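Local coordinates for uncharacterized protein (PDB 4JZA) that dephosphorylates phosphoinositides, probably at the 3-position, and may thereby alter lipid signals in the host cell of Legionella, at residues 397-402 with 453-458; 447-452 with 461-466; 731-736 with 776-781; 737-742 with 753-758. All blocks are in the same frame, centred on the assembly; numbering follows the deposited sequence.

Contact 1: 397-402 with 453-458; sequences SNLAKV and ERRKET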
loop_
_atom_site.group_PDB
_atom_site.type_symbol
_atom_site.label_atom_id
_atom_site.label_comp_id
_atom_site.label_asym_id
_atom_site.label_seq_id
_atom_site.Cartn_x
_atom_site.Cartn_y
_atom_site.Cartn_z
ATOM N N SER A 397 4.344 7.520 -18.668
ATOM C CA SER A 397 3.544 6.387 -19.033
ATOM C C SER A 397 2.161 6.552 -18.485
ATOM O O SER A 397 1.196 6.207 -19.164
ATOM C CB SER A 397 4.166 5.053 -18.569
ATOM O OG SER A 397 5.206 4.568 -19.448
ATOM N N ASN A 398 2.051 7.101 -17.278
ATOM C CA ASN A 398 0.728 7.308 -16.632
ATOM C C ASN A 398 -0.053 8.466 -17.265
ATOM O O ASN A 398 -1.258 8.373 -17.529
ATOM C CB ASN A 398 0.861 7.530 -15.108
ATOM C CG ASN A 398 1.143 6.250 -14.349
ATOM O OD1 ASN A 398 0.893 5.146 -14.840
ATOM N ND2 ASN A 398 1.689 6.388 -13.159
ATOM N N LEU A 399 0.641 9.552 -17.544
ATOM C CA LEU A 399 -0.004 10.631 -18.271
ATOM C C LEU A 399 -0.575 10.139 -19.621
ATOM O O LEU A 399 -1.709 10.433 -19.928
ATOM C CB LEU A 399 0.968 11.776 -18.485
ATOM C CG LEU A 399 0.447 12.948 -19.289
ATOM C CD1 LEU A 399 -0.830 13.513 -18.628
ATOM C CD2 LEU A 399 1.574 13.992 -19.376
ATOM N N ALA A 400 0.208 9.391 -20.407
ATOM C CA ALA A 400 -0.271 8.844 -21.689
ATOM C C ALA A 400 -1.473 7.950 -21.482
ATOM O O ALA A 400 -2.394 7.956 -22.278
ATOM C CB ALA A 400 0.827 8.060 -22.410
ATOM N N LYS A 401 -1.487 7.156 -20.423
ATOM C CA LYS A 401 -2.549 6.180 -20.326
ATOM C C LYS A 401 -3.871 6.884 -19.970
ATOM O O LYS A 401 -4.960 6.506 -20.389
ATOM C CB LYS A 401 -2.177 5.168 -19.296
ATOM C CG LYS A 401 -3.187 4.076 -19.197
ATOM C CD LYS A 401 -3.403 3.388 -20.519
ATOM C CE LYS A 401 -4.215 2.134 -20.275
ATOM N NZ LYS A 401 -4.501 1.396 -21.548
ATOM N N VAL A 402 -3.722 7.958 -19.240
ATOM C CA VAL A 402 -4.822 8.685 -18.642
ATOM C C VAL A 402 -5.445 9.667 -19.686
ATOM O O VAL A 402 -6.616 10.095 -19.588
ATOM C CB VAL A 402 -4.269 9.289 -17.287
ATOM C CG1 VAL A 402 -4.532 10.753 -17.087
ATOM C CG2 VAL A 402 -4.701 8.439 -16.097
ATOM N N GLU A 453 4.741 19.080 -19.845
ATOM C CA GLU A 453 5.741 19.743 -20.713
ATOM C C GLU A 453 6.323 18.808 -21.765
ATOM O O GLU A 453 6.428 19.184 -22.906
ATOM C CB GLU A 453 6.920 20.364 -19.911
ATOM C CG GLU A 453 6.895 21.886 -19.736
ATOM C CD GLU A 453 7.010 22.643 -21.061
ATOM O OE1 GLU A 453 6.244 23.622 -21.323
ATOM O OE2 GLU A 453 7.872 22.233 -21.856
ATOM N N ARG A 454 6.703 17.595 -21.388
ATOM C CA ARG A 454 7.367 16.678 -22.326
ATOM C C ARG A 454 6.421 16.184 -23.398
ATOM O O ARG A 454 6.849 15.806 -24.490
ATOM C CB ARG A 454 7.970 15.486 -21.596
ATOM C CG ARG A 454 9.152 15.824 -20.700
ATOM C CD ARG A 454 9.716 14.587 -20.044
ATOM N NE ARG A 454 9.845 14.846 -18.623
ATOM C CZ ARG A 454 9.149 14.233 -17.661
ATOM N NH1 ARG A 454 8.289 13.263 -17.941
ATOM N NH2 ARG A 454 9.341 14.570 -16.395
ATOM N N ARG A 455 5.130 16.265 -23.084
ATOM C CA ARG A 455 4.070 15.818 -23.946
ATOM C C ARG A 455 3.517 16.999 -24.771
ATOM O O ARG A 455 2.616 16.826 -25.608
ATOM C CB ARG A 455 3.005 15.098 -23.085
ATOM C CG ARG A 455 1.643 14.878 -23.716
ATOM C CD ARG A 455 0.786 13.860 -22.999
ATOM N NE ARG A 455 1.045 12.541 -23.560
ATOM C CZ ARG A 455 0.256 11.859 -24.387
ATOM N NH1 ARG A 455 -0.901 12.344 -24.790
ATOM N NH2 ARG A 455 0.642 10.657 -24.795
ATOM N N LYS A 456 4.083 18.190 -24.605
ATOM C CA LYS A 456 3.573 19.375 -25.322
ATOM C C LYS A 456 3.472 19.131 -26.835
ATOM O O LYS A 456 2.472 19.477 -27.448
ATOM C CB LYS A 456 4.419 20.627 -25.038
ATOM C CG LYS A 456 3.569 21.886 -24.858
ATOM C CD LYS A 456 3.251 22.181 -23.390
ATOM C CE LYS A 456 1.752 22.365 -23.105
ATOM N NZ LYS A 456 1.468 23.185 -21.885
ATOM N N GLU A 457 4.490 18.491 -27.406
ATOM C CA GLU A 457 4.523 18.131 -28.829
ATOM C C GLU A 457 3.314 17.332 -29.267
ATOM O O GLU A 457 2.808 17.522 -30.341
ATOM C CB GLU A 457 5.773 17.275 -29.133
ATOM C CG GLU A 457 7.137 17.917 -28.848
ATOM C CD GLU A 457 7.475 19.046 -29.809
ATOM O OE1 GLU A 457 6.676 20.002 -29.920
ATOM O OE2 GLU A 457 8.540 18.971 -30.464
ATOM N N THR A 458 2.881 16.398 -28.441
ATOM C CA THR A 458 1.848 15.443 -28.832
ATOM C C THR A 458 0.439 15.962 -28.628
ATOM O O THR A 458 -0.466 15.627 -29.380
ATOM C CB THR A 458 2.037 14.160 -28.001
ATOM O OG1 THR A 458 3.377 13.684 -28.219
ATOM C CG2 THR A 458 0.977 13.051 -28.337
#
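Leu399 meets the stem of Arg455 in the close-packed part of this contact. Its CD2 methyl lies 3.7 Å from CD of Arg455, and the two side chains pass at a slant, so leucine carbons rest on the methylenes of the arginine. With CG of Leu399 anti to the backbone N (chi1 177°), the isobutyl group leaves helix 388-402 toward the other segment, where it packs on Ala451 and Val452. Leucine suits this buried place because it is wholly apolar; the long aliphatic stem of Arg455 lets a residue with a charged end share it.

Farther out the contact thins. A bend at chi3 of Arg455 (-90°) turns the guanidinium across Ala400, whose CB is 3.5 Å from NH2. The small alanine lets the flat group lie close to the helix: Ala400 CA sits over one face, while Thr458 CG2 lies on the opposite side, 3.9 Å above the plane and displaced toward the rim. In this partly exposed setting NH1 makes a weak hydrogen bond to Gln459. Arg454 ties the same helices by a salt bridge to Asp396. Such side-by-side packing of successive helices against the parallel end of a mixed sheet is characteristic of an alpha/beta fold.

Contact 2: 447-452 with 461-466; sequences LARSAV and ILQNNH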
loop_
_atom_site.group_PDB
_atom_site.type_symbol
_atom_site.label_atom_id
_atom_site.label_comp_id
_atom_site.label_asym_id
_atom_site.label_seq_id
_atom_site.Cartn_x
_atom_site.Cartn_y
_atom_site.Cartn_z
ATOM N N LEU A 447 6.463 17.004 -10.659
ATOM C CA LEU A 447 6.603 15.846 -11.534
ATOM C C LEU A 447 5.543 15.830 -12.606
ATOM O O LEU A 447 5.834 15.449 -13.742
ATOM C CB LEU A 447 6.564 14.541 -10.753
ATOM C CG LEU A 447 7.890 14.350 -10.022
ATOM C CD1 LEU A 447 7.721 13.385 -8.857
ATOM C CD2 LEU A 447 9.029 13.911 -10.952
ATOM N N ALA A 448 4.342 16.298 -12.276
ATOM C CA ALA A 448 3.247 16.337 -13.260
ATOM C C ALA A 448 3.372 17.468 -14.300
ATOM O O ALA A 448 3.017 17.284 -15.473
ATOM C CB ALA A 448 1.902 16.397 -12.552
ATOM N N ARG A 449 3.885 18.614 -13.857
ATOM C CA ARG A 449 4.185 19.740 -14.733
ATOM C C ARG A 449 5.181 19.352 -15.762
ATOM O O ARG A 449 4.988 19.619 -16.959
ATOM C CB ARG A 449 4.772 20.885 -13.927
ATOM C CG ARG A 449 3.761 21.588 -13.039
ATOM C CD ARG A 449 3.060 22.701 -13.803
ATOM N NE ARG A 449 1.781 23.052 -13.210
ATOM C CZ ARG A 449 0.961 23.964 -13.708
ATOM N NH1 ARG A 449 1.271 24.603 -14.827
ATOM N NH2 ARG A 449 -0.196 24.200 -13.106
ATOM N N SER A 450 6.265 18.733 -15.301
ATOM C CA SER A 450 7.322 18.273 -16.197
ATOM C C SER A 450 6.763 17.317 -17.238
ATOM O O SER A 450 7.056 17.460 -18.414
ATOM C CB SER A 450 8.426 17.559 -15.429
ATOM O OG SER A 450 9.080 18.427 -14.517
ATOM N N ALA A 451 5.950 16.358 -16.801
ATOM C CA ALA A 451 5.393 15.361 -17.698
ATOM C C ALA A 451 4.536 15.950 -18.796
ATOM O O ALA A 451 4.629 15.523 -19.944
ATOM C CB ALA A 451 4.585 14.352 -16.910
ATOM N N VAL A 452 3.695 16.915 -18.431
ATOM C CA VAL A 452 2.839 17.615 -19.386
ATOM C C VAL A 452 3.698 18.417 -20.345
ATOM O O VAL A 452 3.401 18.431 -21.515
ATOM C CB VAL A 452 1.808 18.540 -18.686
ATOM C CG1 VAL A 452 1.044 19.425 -19.674
ATOM C CG2 VAL A 452 0.822 17.713 -17.879
ATOM N N ILE A 461 -2.421 20.313 -23.049
ATOM C CA ILE A 461 -3.236 19.944 -21.889
ATOM C C ILE A 461 -3.402 21.120 -20.937
ATOM O O ILE A 461 -2.414 21.788 -20.573
ATOM C CB ILE A 461 -2.587 18.768 -21.121
ATOM C CG1 ILE A 461 -2.580 17.508 -21.995
ATOM C CG2 ILE A 461 -3.309 18.485 -19.794
ATOM C CD1 ILE A 461 -1.662 16.412 -21.482
ATOM N N LEU A 462 -4.649 21.360 -20.523
ATOM C CA LEU A 462 -4.921 22.353 -19.475
ATOM C C LEU A 462 -4.662 21.766 -18.085
ATOM O O LEU A 462 -5.114 20.686 -17.748
ATOM C CB LEU A 462 -6.352 22.881 -19.588
ATOM C CG LEU A 462 -6.657 23.680 -20.857
ATOM C CD1 LEU A 462 -8.159 23.822 -21.044
ATOM C CD2 LEU A 462 -5.984 25.030 -20.732
ATOM N N GLN A 463 -3.921 22.499 -17.289
ATOM C CA GLN A 463 -3.567 22.064 -15.964
ATOM C C GLN A 463 -4.144 22.942 -14.893
ATOM O O GLN A 463 -3.778 24.080 -14.800
ATOM C CB GLN A 463 -2.054 22.113 -15.791
ATOM C CG GLN A 463 -1.403 20.928 -16.427
ATOM C CD GLN A 463 0.100 20.998 -16.433
ATOM O OE1 GLN A 463 0.682 21.614 -17.328
ATOM N NE2 GLN A 463 0.748 20.318 -15.464
ATOM N N ASN A 464 -4.972 22.399 -14.020
ATOM C CA ASN A 464 -5.468 23.180 -12.903
ATOM C C ASN A 464 -5.263 22.408 -11.641
ATOM O O ASN A 464 -5.563 21.248 -11.588
ATOM C CB ASN A 464 -6.933 23.533 -13.114
ATOM C CG ASN A 464 -7.154 24.351 -14.390
ATOM O OD1 ASN A 464 -7.077 23.839 -15.514
ATOM N ND2 ASN A 464 -7.397 25.640 -14.216
ATOM N N ASN A 465 -4.682 23.057 -10.645
ATOM C CA ASN A 465 -4.505 22.490 -9.327
ATOM C C ASN A 465 -5.225 23.302 -8.257
ATOM O O ASN A 465 -5.106 24.516 -8.249
ATOM C CB ASN A 465 -3.044 22.456 -8.940
ATOM C CG ASN A 465 -2.851 21.782 -7.628
ATOM O OD1 ASN A 465 -2.470 22.401 -6.642
ATOM N ND2 ASN A 465 -3.201 20.524 -7.583
ATOM N N HIS A 466 -5.922 22.619 -7.340
ATOM C CA HIS A 466 -6.696 23.277 -6.298
ATOM C C HIS A 466 -6.275 22.851 -4.943
ATOM O O HIS A 466 -6.697 21.804 -4.434
ATOM C CB HIS A 466 -8.161 23.023 -6.486
ATOM C CG HIS A 466 -8.662 23.575 -7.772
ATOM N ND1 HIS A 466 -8.689 24.925 -8.027
ATOM C CD2 HIS A 466 -9.074 22.960 -8.896
ATOM C CE1 HIS A 466 -9.140 25.116 -9.248
ATOM N NE2 HIS A 466 -9.388 23.937 -9.794
#
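Gln463 slides its side-chain amide between Arg449 and Val452. On one face lies the Arg449 guanidinium, its plane turned only 28° from that of the amide, so the two flat groups stack; Gln463 NE2 stands 3.6 Å above the guanidinium plane, displaced toward its rim. The opposite face of the amide rests on the Val452 methyls, with CG1 3.7 Å from Gln463 CD and CG2 3.6 Å from Gln463 NE2. Beta-branched valine suits this spot because its two methyls spread under both ends of the amide, while CG1 also reaches Ile461 CB at 4.0 Å.

What sets these groups in place lies one step out. Arg449 turns sharply at chi2 (-88°), which folds its chain back over the glutamine, and a salt bridge from NH2 to Asp483 anchors the far end. Gln463, extended beyond CG, reaches from strand 462-465 to a helix whose local axis is 10.5 Å away and runs antiparallel to it. That strand pairs in parallel with strand 412-416, and helix 441-454 makes the connection between them, a beta-alpha-beta crossover; Leu414 lies beneath Val452 and Ile461.

Chemically, the amide and guanidinium meet by their faces, so stacking does not use the N-H groups of the arginine: NH2 is bound by Asp483, whose carboxylate probably balances its charge, while the stack fills the helix-sheet interface.

Contact 3: 731-736 with 776-781; sequences DGIKQI and SVYGRL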
loop_
_atom_site.group_PDB
_atom_site.type_symbol
_atom_site.label_atom_id
_atom_site.label_comp_id
_atom_site.label_asym_id
_atom_site.label_seq_id
_atom_site.Cartn_x
_atom_site.Cartn_y
_atom_site.Cartn_z
ATOM N N ASP A 731 16.543 -22.543 39.385
ATOM C CA ASP A 731 15.253 -21.879 39.437
ATOM C C ASP A 731 14.314 -22.312 38.317
ATOM O O ASP A 731 13.090 -22.462 38.562
ATOM C CB ASP A 731 15.423 -20.353 39.422
ATOM C CG ASP A 731 14.163 -19.598 39.937
ATOM O OD1 ASP A 731 13.850 -19.724 41.178
ATOM O OD2 ASP A 731 13.528 -18.879 39.097
ATOM N N GLY A 732 14.874 -22.519 37.117
ATOM C CA GLY A 732 14.112 -23.059 35.993
ATOM C C GLY A 732 13.393 -24.364 36.285
ATOM O O GLY A 732 12.215 -24.540 35.954
ATOM N N ILE A 733 14.084 -25.252 36.969
ATOM C CA ILE A 733 13.511 -26.495 37.364
ATOM C C ILE A 733 12.443 -26.306 38.436
ATOM O O ILE A 733 11.401 -26.975 38.371
ATOM C CB ILE A 733 14.593 -27.433 37.878
ATOM C CG1 ILE A 733 15.651 -27.707 36.818
ATOM C CG2 ILE A 733 13.981 -28.744 38.352
ATOM C CD1 ILE A 733 15.137 -28.426 35.591
ATOM N N LYS A 734 12.685 -25.402 39.399
ATOM C CA LYS A 734 11.684 -25.091 40.439
ATOM C C LYS A 734 10.419 -24.587 39.790
ATOM O O LYS A 734 9.306 -24.967 40.184
ATOM C CB LYS A 734 12.172 -24.041 41.431
ATOM C CG LYS A 734 13.321 -24.488 42.333
ATOM C CD LYS A 734 13.584 -23.537 43.514
ATOM C CE LYS A 734 12.279 -23.132 44.228
ATOM N NZ LYS A 734 12.459 -22.735 45.661
ATOM N N GLN A 735 10.593 -23.753 38.775
ATOM C CA GLN A 735 9.476 -23.232 38.045
ATOM C C GLN A 735 8.680 -24.248 37.269
ATOM O O GLN A 735 7.463 -24.090 37.110
ATOM C CB GLN A 735 9.958 -22.199 37.069
ATOM C CG GLN A 735 10.132 -20.866 37.745
ATOM C CD GLN A 735 10.406 -19.799 36.749
ATOM O OE1 GLN A 735 9.567 -19.513 35.848
ATOM N NE2 GLN A 735 11.582 -19.213 36.859
ATOM N N ILE A 736 9.370 -25.257 36.758
ATOM C CA ILE A 736 8.733 -26.317 36.024
ATOM C C ILE A 736 8.016 -27.242 36.983
ATOM O O ILE A 736 6.946 -27.669 36.678
ATOM C CB ILE A 736 9.726 -27.038 35.101
ATOM C CG1 ILE A 736 10.128 -26.080 33.970
ATOM C CG2 ILE A 736 9.086 -28.266 34.508
ATOM C CD1 ILE A 736 11.377 -26.478 33.224
ATOM N N SER A 776 19.670 -32.257 30.098
ATOM C CA SER A 776 18.767 -32.976 29.227
ATOM C C SER A 776 17.405 -32.282 29.213
ATOM O O SER A 776 16.798 -32.112 28.142
ATOM C CB SER A 776 18.645 -34.419 29.656
ATOM O OG SER A 776 17.633 -35.037 28.955
ATOM N N VAL A 777 16.922 -31.818 30.369
ATOM C CA VAL A 777 15.639 -31.124 30.367
ATOM C C VAL A 777 15.687 -29.814 29.529
ATOM O O VAL A 777 14.896 -29.615 28.617
ATOM C CB VAL A 777 15.167 -30.879 31.801
ATOM C CG1 VAL A 777 13.994 -29.914 31.853
ATOM C CG2 VAL A 777 14.734 -32.207 32.409
ATOM N N TYR A 778 16.626 -28.939 29.849
ATOM C CA TYR A 778 16.772 -27.665 29.160
ATOM C C TYR A 778 17.166 -27.838 27.709
ATOM O O TYR A 778 16.581 -27.225 26.789
ATOM C CB TYR A 778 17.840 -26.793 29.839
ATOM C CG TYR A 778 17.498 -26.225 31.209
ATOM C CD1 TYR A 778 16.268 -26.455 31.820
ATOM C CD2 TYR A 778 18.431 -25.436 31.901
ATOM C CE1 TYR A 778 15.986 -25.926 33.064
ATOM C CE2 TYR A 778 18.142 -24.884 33.133
ATOM C CZ TYR A 778 16.928 -25.140 33.722
ATOM O OH TYR A 778 16.635 -24.597 34.954
ATOM N N GLY A 779 18.175 -28.668 27.488
ATOM C CA GLY A 779 18.693 -28.891 26.128
ATOM C C GLY A 779 17.694 -29.461 25.141
ATOM O O GLY A 779 17.584 -29.033 24.020
ATOM N N ARG A 780 16.960 -30.467 25.553
ATOM C CA ARG A 780 15.999 -31.094 24.638
ATOM C C ARG A 780 14.813 -30.212 24.362
ATOM O O ARG A 780 14.405 -30.083 23.196
ATOM C CB ARG A 780 15.472 -32.412 25.205
ATOM C CG ARG A 780 16.534 -33.466 25.330
ATOM C CD ARG A 780 16.952 -33.974 23.989
ATOM N NE ARG A 780 18.027 -34.928 24.140
ATOM C CZ ARG A 780 18.572 -35.625 23.149
ATOM N NH1 ARG A 780 18.154 -35.485 21.937
ATOM N NH2 ARG A 780 19.498 -36.518 23.387
ATOM N N LEU A 781 14.226 -29.662 25.433
ATOM C CA LEU A 781 13.133 -28.740 25.283
ATOM C C LEU A 781 13.582 -27.578 24.418
ATOM O O LEU A 781 12.853 -27.145 23.539
ATOM C CB LEU A 781 12.638 -28.261 26.624
ATOM C CG LEU A 781 11.709 -29.310 27.241
ATOM C CD1 LEU A 781 11.436 -29.037 28.708
ATOM C CD2 LEU A 781 10.391 -29.374 26.509
#
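Tyr778 and Ile733 are brought together by their torsions. In Tyr778, CG stands anti to the carbonyl carbon (chi1 -70°), which swings the ring out from helix 772-782 until its phenol end reaches the first turn of the partner helix. In Ile733 a second turn at chi2 (-64°) bends CD1 toward the ring, where it lies 3.7 Å from Tyr778 CE1, approaching obliquely. The same methyl is 4.2 Å from Val777 CG1, so the ethyl arm of Ile733, turned at chi2, fits into the corner between an aromatic and a branched aliphatic residue.

Gly732 receives the end of the tyrosine. Because glycine has no side chain, the hydroxyl end of Tyr778 lies against the backbone of Gly732. A long, rigid tyrosine suits this position, since it spans the gap between two helices whose local axes pass 11.5 Å apart and cross at 79°. Elsewhere on the first helical turn, Gln735 NE2 donates a hydrogen bond to Asp731 OD2, at 3.0 Å and from above the carboxylate plane.

Around this crossing the C-terminal domain is all helix. Ile733 and Ile736 pack on Ile702, and Val777 on Leu698 and Leu701, all from helix 676-702; Leu781 turns to helix 748-761, and helix 794-817 backs the second segment, taking a salt bridge from Arg780 to Glu804.

Contact 4: 737-742 with 753-758; sequences LELMLS and IEKILQ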
loop_
_atom_site.group_PDB
_atom_site.type_symbol
_atom_site.label_atom_id
_atom_site.label_comp_id
_atom_site.label_asym_id
_atom_site.label_seq_id
_atom_site.Cartn_x
_atom_site.Cartn_y
_atom_site.Cartn_z
ATOM N N LEU A 737 8.550 -27.502 38.162
ATOM C CA LEU A 737 7.712 -28.117 39.213
ATOM C C LEU A 737 6.465 -27.293 39.507
ATOM O O LEU A 737 5.364 -27.839 39.519
ATOM C CB LEU A 737 8.480 -28.326 40.512
ATOM C CG LEU A 737 9.511 -29.442 40.382
ATOM C CD1 LEU A 737 10.658 -29.184 41.338
ATOM C CD2 LEU A 737 8.924 -30.826 40.637
ATOM N N GLU A 738 6.632 -25.995 39.754
ATOM C CA GLU A 738 5.494 -25.130 40.070
ATOM C C GLU A 738 4.392 -25.280 39.017
ATOM O O GLU A 738 3.218 -25.331 39.352
ATOM C CB GLU A 738 5.901 -23.647 40.182
ATOM C CG GLU A 738 6.276 -23.084 41.567
ATOM C CD GLU A 738 5.229 -23.284 42.663
ATOM O OE1 GLU A 738 4.673 -22.268 43.129
ATOM O OE2 GLU A 738 4.971 -24.428 43.095
ATOM N N LEU A 739 4.775 -25.372 37.755
ATOM C CA LEU A 739 3.817 -25.431 36.673
ATOM C C LEU A 739 3.127 -26.762 36.629
ATOM O O LEU A 739 2.000 -26.843 36.142
ATOM C CB LEU A 739 4.493 -25.213 35.333
ATOM C CG LEU A 739 4.773 -23.745 34.993
ATOM C CD1 LEU A 739 5.760 -23.586 33.827
ATOM C CD2 LEU A 739 3.476 -23.015 34.684
HETATM N N MSE A 740 3.805 -27.798 37.117
HETATM C CA MSE A 740 3.290 -29.158 37.103
HETATM C C MSE A 740 2.573 -29.498 38.366
HETATM O O MSE A 740 2.131 -30.626 38.503
HETATM C CB MSE A 740 4.440 -30.162 36.885
HETATM C CG MSE A 740 4.714 -30.122 35.399
HETATM SE SE MSE A 740 6.353 -30.995 34.784
HETATM C CE MSE A 740 5.354 -32.395 33.859
ATOM N N LEU A 741 2.424 -28.559 39.300
ATOM C CA LEU A 741 1.853 -28.912 40.605
ATOM C C LEU A 741 0.334 -29.180 40.507
ATOM O O LEU A 741 -0.125 -30.141 41.095
ATOM C CB LEU A 741 2.216 -27.878 41.688
ATOM C CG LEU A 741 2.856 -28.478 42.965
ATOM C CD1 LEU A 741 4.040 -27.637 43.434
ATOM C CD2 LEU A 741 1.850 -28.652 44.106
ATOM N N SER A 742 -0.432 -28.357 39.773
ATOM C CA SER A 742 -1.834 -28.699 39.408
ATOM C C SER A 742 -1.837 -29.955 38.538
ATOM O O SER A 742 -0.896 -30.165 37.791
ATOM C CB SER A 742 -2.504 -27.572 38.611
ATOM O OG SER A 742 -3.002 -26.557 39.449
ATOM N N ILE A 753 3.061 -27.197 28.100
ATOM C CA ILE A 753 4.298 -27.290 27.341
ATOM C C ILE A 753 4.671 -25.901 26.812
ATOM O O ILE A 753 5.829 -25.558 26.805
ATOM C CB ILE A 753 4.280 -28.423 26.254
ATOM C CG1 ILE A 753 5.027 -29.664 26.693
ATOM C CG2 ILE A 753 5.110 -28.082 25.035
ATOM C CD1 ILE A 753 4.517 -30.313 27.942
ATOM N N GLU A 754 3.686 -25.112 26.383
ATOM C CA GLU A 754 3.908 -23.708 25.980
ATOM C C GLU A 754 4.659 -23.003 27.109
ATOM O O GLU A 754 5.699 -22.360 26.904
ATOM C CB GLU A 754 2.567 -22.973 25.682
ATOM C CG GLU A 754 2.694 -21.475 25.384
ATOM C CD GLU A 754 1.365 -20.746 25.131
ATOM O OE1 GLU A 754 1.274 -19.529 25.433
ATOM O OE2 GLU A 754 0.412 -21.356 24.612
ATOM N N LYS A 755 4.104 -23.142 28.301
ATOM C CA LYS A 755 4.607 -22.411 29.436
ATOM C C LYS A 755 5.960 -22.913 29.879
ATOM O O LYS A 755 6.810 -22.132 30.223
ATOM C CB LYS A 755 3.604 -22.459 30.589
ATOM C CG LYS A 755 2.410 -21.528 30.387
ATOM C CD LYS A 755 1.350 -21.862 31.411
ATOM C CE LYS A 755 0.217 -20.862 31.402
ATOM N NZ LYS A 755 -0.332 -20.757 32.786
ATOM N N ILE A 756 6.149 -24.221 29.867
ATOM C CA ILE A 756 7.411 -24.798 30.200
ATOM C C ILE A 756 8.483 -24.368 29.238
ATOM O O ILE A 756 9.616 -24.146 29.636
ATOM C CB ILE A 756 7.309 -26.306 30.196
ATOM C CG1 ILE A 756 6.510 -26.749 31.446
ATOM C CG2 ILE A 756 8.697 -26.953 30.194
ATOM C CD1 ILE A 756 6.103 -28.217 31.438
ATOM N N LEU A 757 8.142 -24.265 27.966
ATOM C CA LEU A 757 9.076 -23.772 26.988
ATOM C C LEU A 757 9.419 -22.279 27.120
ATOM O O LEU A 757 10.521 -21.882 26.789
ATOM C CB LEU A 757 8.527 -24.024 25.611
ATOM C CG LEU A 757 8.450 -25.430 25.053
ATOM C CD1 LEU A 757 7.533 -25.407 23.836
ATOM C CD2 LEU A 757 9.821 -25.913 24.629
ATOM N N GLN A 758 8.475 -21.456 27.566
ATOM C CA GLN A 758 8.778 -20.087 28.003
ATOM C C GLN A 758 9.920 -20.058 29.070
ATOM O O GLN A 758 10.890 -19.284 28.961
ATOM C CB GLN A 758 7.544 -19.408 28.607
ATOM C CG GLN A 758 6.770 -18.519 27.645
ATOM C CD GLN A 758 5.284 -18.370 28.005
ATOM O OE1 GLN A 758 4.819 -18.755 29.077
ATOM N NE2 GLN A 758 4.546 -17.804 27.099
#
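Leu739 sets its CD1 methyl over one face of the flat peptide group that joins Lys755 to Ile756. The methyl is 4.0 Å from Lys755 C, Lys755 O and Ile756 N alike, so it lies over the flat group, not over one bond, and meets the backbone broadside; the peptide edges, carrying N-H and C=O, remain directed along the helix as its own bonding demands. The motif is a helical hairpin: helix 731-740 ends, the chain turns, and helix 748-761 runs back beside it, within the helical C-terminal domain of the phosphatase.

Leucine fits here because its forked end grips on two sides. With CG anti to the carbonyl carbon (chi1 -80°), the fork is carried toward the partner helix. There CD1 also touches Ile756 CG1 at 4.0 Å, on the buried side, whereas CD2 lies 4.1 Å from both CB and CD of Lys755, toward solvent. Lysine is apt at such a margin: its methylenes pass obliquely across the leucine and add apolar surface, while the chain, bending only at chi4, carries its charged end onward in an exposed setting.

The buried side closes with Ile756 and Met740, a selenomethionine in this crystal. Ile756 packs also on Leu781 of helix 772-782, and Met740 on Tyr695 and His699 of helix 676-702, tying the hairpin to its neighbours. At the turn, Arg752 NH1 donates a hydrogen bond to Ser742 O. Where the unbranched, flexible chain of Met740 arrives, its SE atom approaches Ile756 CD1 loosely, at 4.4 Å.

The four contacts form two pairs. Contacts 1 and 2, with centres 10 Å apart, share helix 441-454, and their segments alternate along the chain; Leu399 and Arg455 both pack on Ile461, so they make one layered unit at the edge of the mixed sheet, where 462-465 is an outermost strand. Contacts 3 and 4, also 10 Å apart, share helix 731-740 and touch through Ile736 and Ile756; contact 4 falls between the two segments of contact 3. The pairs follow in series on opposite sides of the chain's centre, nowhere nearer than about 46 Å between nearest atoms, consistent with separate packing cores for the alpha/beta part and the helical C-terminal domain.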